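Local coordinates for protein nucleoporin nup120 (Schizosaccharomyces pombe, PDB 4GQ2) that serves as a structural component of the nuclear pore complex, whose nucleoporins also act as docking partners for transport factors, at residues F783-S786 and Q787-P790; L771-F774 and S775-Y779; P546-I549 and E550-E554. All coordinates share one frame; numbering follows the deposited sequence.

Contact 1: F783-S786 and Q787-P790; sequences FSES and QISP
Glu-785 curls its carboxylate back toward Gln-787, two residues on, inside a single turn. The polar contact is modest: Gln-787 N donates to Glu-785 OE2 at 3.4 Å, a weak bond by its length although nearly straight, at 166°. Two torsions bring the carboxylate there. CG lies anti to the backbone N (chi1 -170°), and a bend at chi2 then swings the carboxylate back toward the chain. A glutamate suits this place because it is long enough to bend round and still put an oxygen beside a main-chain N-H.

Beyond that bond, carboxylate and amide are in close contact without bonding to each other. The Gln-787 chain, itself bent at chi2, brings its amide at a slant across the same oxygen, and Glu-785 OE2 comes 3.2 Å from Gln-787 CD. The two planes are turned 47° against each other; the amide N-H is badly aimed, and Gln-787 OE1 is another acceptor. Both are polar groups fit for a surface loop. On the apolar side, Ile-788 CD1 approaches Glu-785 CB at 4.4 Å, while the Ile-788 side chain also rests on Tyr-663 and Cys-782.

The backbone explains why the residues meet. Ser-786 and Gln-787 have helical and near-helical torsions, and Glu-785 CA and Ile-788 CA are 6.2 Å apart, which reverses the chain direction. The turn is open, with Glu-785 O still 4.0 Å from Ile-788 N. Next, Ser-789 takes the N-cap position, and Pro-790, which has no N-H to satisfy, fits the first turn of helix 790-803. Pro-790 O in turn accepts a bond from Thr-794 OG1. The segment is thus a type I beta turn by its torsions, leading directly into a proline-started helix behind a serine N-cap.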
loop_
_atom_site.group_PDB
_atom_site.type_symbol
_atom_site.label_atom_id
_atom_site.label_comp_id
_atom_site.label_asym_id
_atom_site.label_seq_id
_atom_site.Cartn_x
_atom_site.Cartn_y
_atom_site.Cartn_z
ATOM N N PHE A 783 17.147 24.315 -7.215
ATOM C CA PHE A 783 17.635 25.549 -6.590
ATOM C C PHE A 783 17.803 26.722 -7.562
ATOM O O PHE A 783 17.435 27.853 -7.241
ATOM C CB PHE A 783 18.924 25.312 -5.781
ATOM C CG PHE A 783 18.706 24.614 -4.454
ATOM C CD1 PHE A 783 17.442 24.558 -3.863
ATOM C CD2 PHE A 783 19.781 24.044 -3.777
ATOM C CE1 PHE A 783 17.251 23.920 -2.644
ATOM C CE2 PHE A 783 19.597 23.408 -2.553
ATOM C CZ PHE A 783 18.330 23.344 -1.988
ATOM N N SER A 784 18.336 26.448 -8.750
ATOM C CA SER A 784 18.594 27.503 -9.736
ATOM C C SER A 784 17.326 28.041 -10.403
ATOM O O SER A 784 17.238 29.235 -10.704
ATOM C CB SER A 784 19.595 27.029 -10.799
ATOM O OG SER A 784 19.136 25.865 -11.460
ATOM N N GLU A 785 16.347 27.163 -10.615
ATOM C CA GLU A 785 15.164 27.505 -11.402
ATOM C C GLU A 785 13.839 27.317 -10.650
ATOM O O GLU A 785 13.566 26.244 -10.106
ATOM C CB GLU A 785 15.164 26.713 -12.717
ATOM C CG GLU A 785 14.105 27.150 -13.719
ATOM C CD GLU A 785 14.188 28.625 -14.070
ATOM O OE1 GLU A 785 15.280 29.091 -14.469
ATOM O OE2 GLU A 785 13.157 29.320 -13.948
ATOM N N SER A 786 13.026 28.374 -10.635
ATOM C CA SER A 786 11.720 28.362 -9.971
ATOM C C SER A 786 10.629 27.666 -10.783
ATOM O O SER A 786 9.765 26.996 -10.216
ATOM C CB SER A 786 11.278 29.785 -9.618
ATOM O OG SER A 786 11.757 30.163 -8.340
ATOM N N GLN A 787 10.681 27.821 -12.104
ATOM C CA GLN A 787 9.667 27.265 -13.014
ATOM C C GLN A 787 9.561 25.721 -12.991
ATOM O O GLN A 787 8.723 25.140 -13.688
ATOM C CB GLN A 787 9.883 27.795 -14.444
ATOM C CG GLN A 787 9.526 29.271 -14.626
ATOM C CD GLN A 787 10.498 30.026 -15.529
ATOM O OE1 GLN A 787 11.032 29.478 -16.496
ATOM N NE2 GLN A 787 10.731 31.297 -15.211
ATOM N N ILE A 788 10.410 25.076 -12.189
ATOM C CA ILE A 788 10.279 23.649 -11.873
ATOM C C ILE A 788 9.802 23.499 -10.426
ATOM O O ILE A 788 10.406 24.063 -9.515
ATOM C CB ILE A 788 11.611 22.886 -12.080
ATOM C CG1 ILE A 788 12.017 22.908 -13.559
ATOM C CG2 ILE A 788 11.512 21.443 -11.578
ATOM C CD1 ILE A 788 13.501 22.733 -13.784
ATOM N N SER A 789 8.715 22.746 -10.231
ATOM C CA SER A 789 8.123 22.510 -8.904
ATOM C C SER A 789 8.860 21.412 -8.133
ATOM O O SER A 789 9.457 20.520 -8.750
ATOM C CB SER A 789 6.658 22.099 -9.053
ATOM O OG SER A 789 6.555 20.795 -9.607
ATOM N N PRO A 790 8.796 21.452 -6.785
ATOM C CA PRO A 790 9.395 20.392 -5.959
ATOM C C PRO A 790 8.773 19.024 -6.218
ATOM O O PRO A 790 9.365 18.002 -5.856
ATOM C CB PRO A 790 9.094 20.839 -4.524
ATOM C CG PRO A 790 7.931 21.762 -4.648
ATOM C CD PRO A 790 8.142 22.478 -5.954
#

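Contact 2: L771-F774 and S775-Y779; sequences LQFF and SALNY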
loop_
_atom_site.group_PDB
_atom_site.type_symbol
_atom_site.label_atom_id
_atom_site.label_comp_id
_atom_site.label_asym_id
_atom_site.label_seq_id
_atom_site.Cartn_x
_atom_site.Cartn_y
_atom_site.Cartn_z
ATOM N N LEU A 771 5.355 4.216 0.925
ATOM C CA LEU A 771 5.851 4.884 -0.282
ATOM C C LEU A 771 5.837 6.410 -0.142
ATOM O O LEU A 771 6.663 7.091 -0.730
ATOM C CB LEU A 771 5.085 4.433 -1.528
ATOM C CG LEU A 771 5.632 4.898 -2.881
ATOM C CD1 LEU A 771 7.062 4.421 -3.100
ATOM C CD2 LEU A 771 4.725 4.440 -4.025
ATOM N N GLN A 772 4.903 6.935 0.647
ATOM C CA GLN A 772 4.882 8.365 0.968
ATOM C C GLN A 772 6.058 8.713 1.884
ATOM O O GLN A 772 6.669 9.770 1.748
ATOM C CB GLN A 772 3.542 8.776 1.613
ATOM C CG GLN A 772 2.331 8.615 0.698
ATOM C CD GLN A 772 0.992 8.705 1.414
ATOM O OE1 GLN A 772 0.912 8.640 2.643
ATOM N NE2 GLN A 772 -0.077 8.856 0.638
ATOM N N PHE A 773 6.370 7.813 2.814
ATOM C CA PHE A 773 7.536 7.937 3.696
ATOM C C PHE A 773 8.827 7.975 2.857
ATOM O O PHE A 773 9.665 8.862 3.037
ATOM C CB PHE A 773 7.534 6.752 4.661
ATOM C CG PHE A 773 8.592 6.800 5.726
ATOM C CD1 PHE A 773 9.876 6.343 5.472
ATOM C CD2 PHE A 773 8.277 7.224 7.015
ATOM C CE1 PHE A 773 10.842 6.345 6.468
ATOM C CE2 PHE A 773 9.240 7.232 8.015
ATOM C CZ PHE A 773 10.526 6.787 7.744
ATOM N N PHE A 774 8.977 7.021 1.938
ATOM C CA PHE A 774 10.088 7.040 0.981
ATOM C C PHE A 774 10.138 8.366 0.219
ATOM O O PHE A 774 11.211 8.944 0.028
ATOM C CB PHE A 774 9.943 5.889 -0.015
ATOM C CG PHE A 774 10.981 5.885 -1.108
ATOM C CD1 PHE A 774 12.292 5.479 -0.848
ATOM C CD2 PHE A 774 10.646 6.268 -2.398
ATOM C CE1 PHE A 774 13.238 5.446 -1.857
ATOM C CE2 PHE A 774 11.596 6.247 -3.416
ATOM C CZ PHE A 774 12.897 5.838 -3.144
ATOM N N SER A 775 8.970 8.836 -0.214
ATOM C CA SER A 775 8.875 10.067 -0.982
ATOM C C SER A 775 9.431 11.232 -0.181
ATOM O O SER A 775 10.175 12.057 -0.704
ATOM C CB SER A 775 7.423 10.327 -1.390
ATOM O OG SER A 775 6.984 9.345 -2.314
ATOM N N ALA A 776 9.095 11.269 1.103
ATOM C CA ALA A 776 9.550 12.337 1.984
ATOM C C ALA A 776 11.071 12.338 2.163
ATOM O O ALA A 776 11.680 13.404 2.217
ATOM C CB ALA A 776 8.836 12.266 3.320
ATOM N N LEU A 777 11.685 11.154 2.219
ATOM C CA LEU A 777 13.147 11.045 2.371
ATOM C C LEU A 777 13.917 11.554 1.153
ATOM O O LEU A 777 15.094 11.902 1.258
ATOM C CB LEU A 777 13.573 9.602 2.657
ATOM C CG LEU A 777 13.148 8.980 3.987
ATOM C CD1 LEU A 777 13.363 7.473 3.967
ATOM C CD2 LEU A 777 13.898 9.632 5.140
ATOM N N ASN A 778 13.257 11.581 -0.001
ATOM C CA ASN A 778 13.897 12.007 -1.236
ATOM C C ASN A 778 13.456 13.402 -1.654
ATOM O O ASN A 778 13.661 13.806 -2.800
ATOM C CB ASN A 778 13.605 11.002 -2.346
ATOM C CG ASN A 778 14.354 9.705 -2.158
ATOM O OD1 ASN A 778 15.529 9.608 -2.490
ATOM N ND2 ASN A 778 13.674 8.697 -1.619
ATOM N N TYR A 779 12.843 14.124 -0.716
ATOM C CA TYR A 779 12.303 15.452 -0.979
ATOM C C TYR A 779 13.371 16.356 -1.580
ATOM O O TYR A 779 14.491 16.436 -1.074
ATOM C CB TYR A 779 11.716 16.071 0.294
ATOM C CG TYR A 779 11.167 17.464 0.080
ATOM C CD1 TYR A 779 10.163 17.697 -0.856
ATOM C CD2 TYR A 779 11.655 18.552 0.806
ATOM C CE1 TYR A 779 9.656 18.965 -1.060
ATOM C CE2 TYR A 779 11.153 19.829 0.608
ATOM C CZ TYR A 779 10.155 20.027 -0.328
ATOM O OH TYR A 779 9.638 21.280 -0.548
#
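Ser-775 grips the carbonyl of Leu-771 twice, once through its backbone and once through its hydroxyl. Ser-775 N reaches Leu-771 O at 2.9 Å, the ordinary i to i-4 bond, and Ser-775 OG donates to the same Leu-771 O at 2.8 Å. The two donors come from opposite faces of the carbonyl plane, so neither displaces the other. With OG anti to the carbonyl carbon (chi1 -67°), the hydroxyl turns back along the helix, and a buried polar group finds its partner without leaving its own helix. Serine is also small enough to let Val-678 and Leu-682 of helix 672-703 pack against it.

Further backbone bonds, Ala-776 N to Gln-772 O (2.9 Å) and Leu-777 N to Phe-773 O (3.2 Å), continue the i to i-4 pattern of helix 770-777, a short alpha helix held among helices 672-703, 790-803 and 812-822 of the helical part of the protein.

Near its C-terminal end the polar pattern changes. Asn-778 ND2 donates to Phe-774 O at 3.0 Å, from above the carbonyl plane, while Asn-778 N makes a weak bond to that same oxygen. Asparagine suits the spot because its short amide can fold back on a carbonyl one turn earlier.

The same ND2 also lies over one face of the Phe-774 ring, 3.2 Å above its plane and offset toward the rim, with amide and ring planes 57° apart. Phe-774 CG is anti to the backbone N (chi1 175°), which turns one ring face toward ND2.

Apolar packing falls to Phe-773 and Leu-777, whose side chains cross obliquely. Phe-773 CE1 touches Leu-777 CD1 at 3.7 Å, and the ring also meets Leu-816, Lys-819 and Leu-820 of helix 812-822.

Contact 3: P546-I549 and E550-E554; sequences PYLI and ESFDE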
loop_
_atom_site.group_PDB
_atom_site.type_symbol
_atom_site.label_atom_id
_atom_site.label_comp_id
_atom_site.label_asym_id
_atom_site.label_seq_id
_atom_site.Cartn_x
_atom_site.Cartn_y
_atom_site.Cartn_z
ATOM N N PRO A 546 5.104 13.102 -19.755
ATOM C CA PRO A 546 5.392 11.685 -19.567
ATOM C C PRO A 546 6.893 11.463 -19.467
ATOM O O PRO A 546 7.663 12.194 -20.099
ATOM C CB PRO A 546 4.857 11.029 -20.857
ATOM C CG PRO A 546 4.126 12.097 -21.607
ATOM C CD PRO A 546 4.688 13.402 -21.136
ATOM N N TYR A 547 7.305 10.480 -18.669
ATOM C CA TYR A 547 8.697 10.048 -18.676
ATOM C C TYR A 547 8.825 9.050 -19.811
ATOM O O TYR A 547 7.814 8.496 -20.266
ATOM C CB TYR A 547 9.105 9.436 -17.333
ATOM C CG TYR A 547 8.852 10.346 -16.144
ATOM C CD1 TYR A 547 7.572 10.475 -15.601
ATOM C CD2 TYR A 547 9.888 11.080 -15.562
ATOM C CE1 TYR A 547 7.327 11.307 -14.521
ATOM C CE2 TYR A 547 9.650 11.918 -14.475
ATOM C CZ TYR A 547 8.365 12.024 -13.958
ATOM O OH TYR A 547 8.098 12.853 -12.884
ATOM N N LEU A 548 10.055 8.843 -20.286
ATOM C CA LEU A 548 10.335 7.887 -21.362
ATOM C C LEU A 548 9.657 6.540 -21.164
ATOM O O LEU A 548 9.096 5.967 -22.106
ATOM C CB LEU A 548 11.839 7.660 -21.505
ATOM C CG LEU A 548 12.613 8.480 -22.531
ATOM C CD1 LEU A 548 14.061 8.016 -22.548
ATOM C CD2 LEU A 548 11.991 8.361 -23.915
ATOM N N ILE A 549 9.708 6.047 -19.930
ATOM C CA ILE A 549 9.139 4.750 -19.586
ATOM C C ILE A 549 7.646 4.682 -19.949
ATOM O O ILE A 549 7.171 3.662 -20.452
ATOM C CB ILE A 549 9.430 4.377 -18.103
ATOM C CG1 ILE A 549 9.100 2.907 -17.829
ATOM C CG2 ILE A 549 8.714 5.311 -17.141
ATOM C CD1 ILE A 549 9.930 1.940 -18.642
ATOM N N GLU A 550 6.934 5.787 -19.730
ATOM C CA GLU A 550 5.512 5.886 -20.068
ATOM C C GLU A 550 5.262 5.764 -21.572
ATOM O O GLU A 550 4.463 4.925 -21.987
ATOM C CB GLU A 550 4.902 7.169 -19.499
ATOM C CG GLU A 550 5.132 7.315 -18.003
ATOM C CD GLU A 550 4.304 8.412 -17.376
ATOM O OE1 GLU A 550 4.875 9.481 -17.090
ATOM O OE2 GLU A 550 3.089 8.203 -17.165
ATOM N N SER A 551 5.959 6.575 -22.373
ATOM C CA SER A 551 5.925 6.467 -23.847
ATOM C C SER A 551 6.169 5.036 -24.349
ATOM O O SER A 551 5.497 4.568 -25.268
ATOM C CB SER A 551 6.961 7.398 -24.486
ATOM O OG SER A 551 6.926 8.693 -23.912
ATOM N N PHE A 552 7.123 4.344 -23.734
ATOM C CA PHE A 552 7.468 2.977 -24.131
ATOM C C PHE A 552 6.466 1.917 -23.672
ATOM O O PHE A 552 6.470 0.798 -24.183
ATOM C CB PHE A 552 8.877 2.614 -23.656
ATOM C CG PHE A 552 9.966 3.225 -24.486
ATOM C CD1 PHE A 552 10.482 4.472 -24.167
ATOM C CD2 PHE A 552 10.468 2.559 -25.596
ATOM C CE1 PHE A 552 11.482 5.041 -24.931
ATOM C CE2 PHE A 552 11.470 3.122 -26.367
ATOM C CZ PHE A 552 11.977 4.366 -26.030
ATOM N N ASP A 553 5.618 2.268 -22.708
ATOM C CA ASP A 553 4.602 1.348 -22.200
ATOM C C ASP A 553 3.378 1.346 -23.111
ATOM O O ASP A 553 2.976 0.295 -23.608
ATOM C CB ASP A 553 4.199 1.724 -20.771
ATOM C CG ASP A 553 3.469 0.603 -20.049
ATOM O OD1 ASP A 553 4.110 -0.430 -19.756
ATOM O OD2 ASP A 553 2.262 0.768 -19.753
ATOM N N GLU A 554 2.797 2.525 -23.326
ATOM C CA GLU A 554 1.608 2.662 -24.167
ATOM C C GLU A 554 1.955 2.683 -25.658
ATOM O O GLU A 554 2.901 3.355 -26.081
ATOM C CB GLU A 554 0.765 3.879 -23.756
ATOM C CG GLU A 554 1.558 5.139 -23.452
ATOM C CD GLU A 554 0.990 5.922 -22.281
ATOM O OE1 GLU A 554 1.102 5.452 -21.123
ATOM O OE2 GLU A 554 0.442 7.019 -22.520
#
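Glu-550 reaches back with its carboxylate to Tyr-547 at the start of helix 548-553, making the N3-to-N-cap bond seen in a capping box, without the reciprocal half. Tyr-547 occupies the N-cap, and its backbone N donates to Glu-550 OE1 at 3.1 Å, with a fairly straight angle of 162°; OE1 is met on its anti side, 24° out of the carboxylate plane. Tyr-547 O accepts weak first-turn backbone bonds from Glu-550 N and Ser-551 N. Glutamate suits N3 because CG, anti to the carbonyl carbon (chi1 -54°), starts an extended chain long enough to reach the N-cap.

The carboxylate and the tyrosine ring lie side by side, with Glu-550 OE1 at the ring edge, 3.2 Å from Tyr-547 CD1. Next to the cap, Leu-548 lies beside Phe-552, one turn further on, with Leu-548 CD2 and Phe-552 CE1 3.5 Å apart; the two pack together against helix 646-658, and Phe-552 also packs edge-to-face with Tyr-575.

In the second shell, Arg-544 forms a salt bridge to Glu-550 OE1, and Ile-685 of helix 672-703 packs against both Tyr-547 and Glu-550. With an alanine in place of Glu-550, the N-H of Tyr-547 is likely to lose its acceptor and Arg-544 its mate, leaving the helix start less firmly fixed. The other carboxylate oxygen, Glu-550 OE2, makes a long, weak ion pair with Lys-688 NZ.

In the fold
The chain first meets contact 3, where strand 539-544 of the propeller's sheet gives way to helix 548-553. More than 200 residues later comes contact 2, in helix 770-777, and shortly after it contact 1, in the loop before helix 790-803. The three follow in series; none nests or crosses, and each closes only a local turn. Contacts 1 and 2 meet through Pro-790 CB and Tyr-779 CE1, 4.0 Å apart, whereas contact 3 stays about 9 Å from contact 1 and 11 Å from contact 2 at the nearest atoms. Helices 672-703 and 790-803 each pack on contacts 2 and 3, and contact 1 leads into the second helix, consistent with a join between propeller and helical parts.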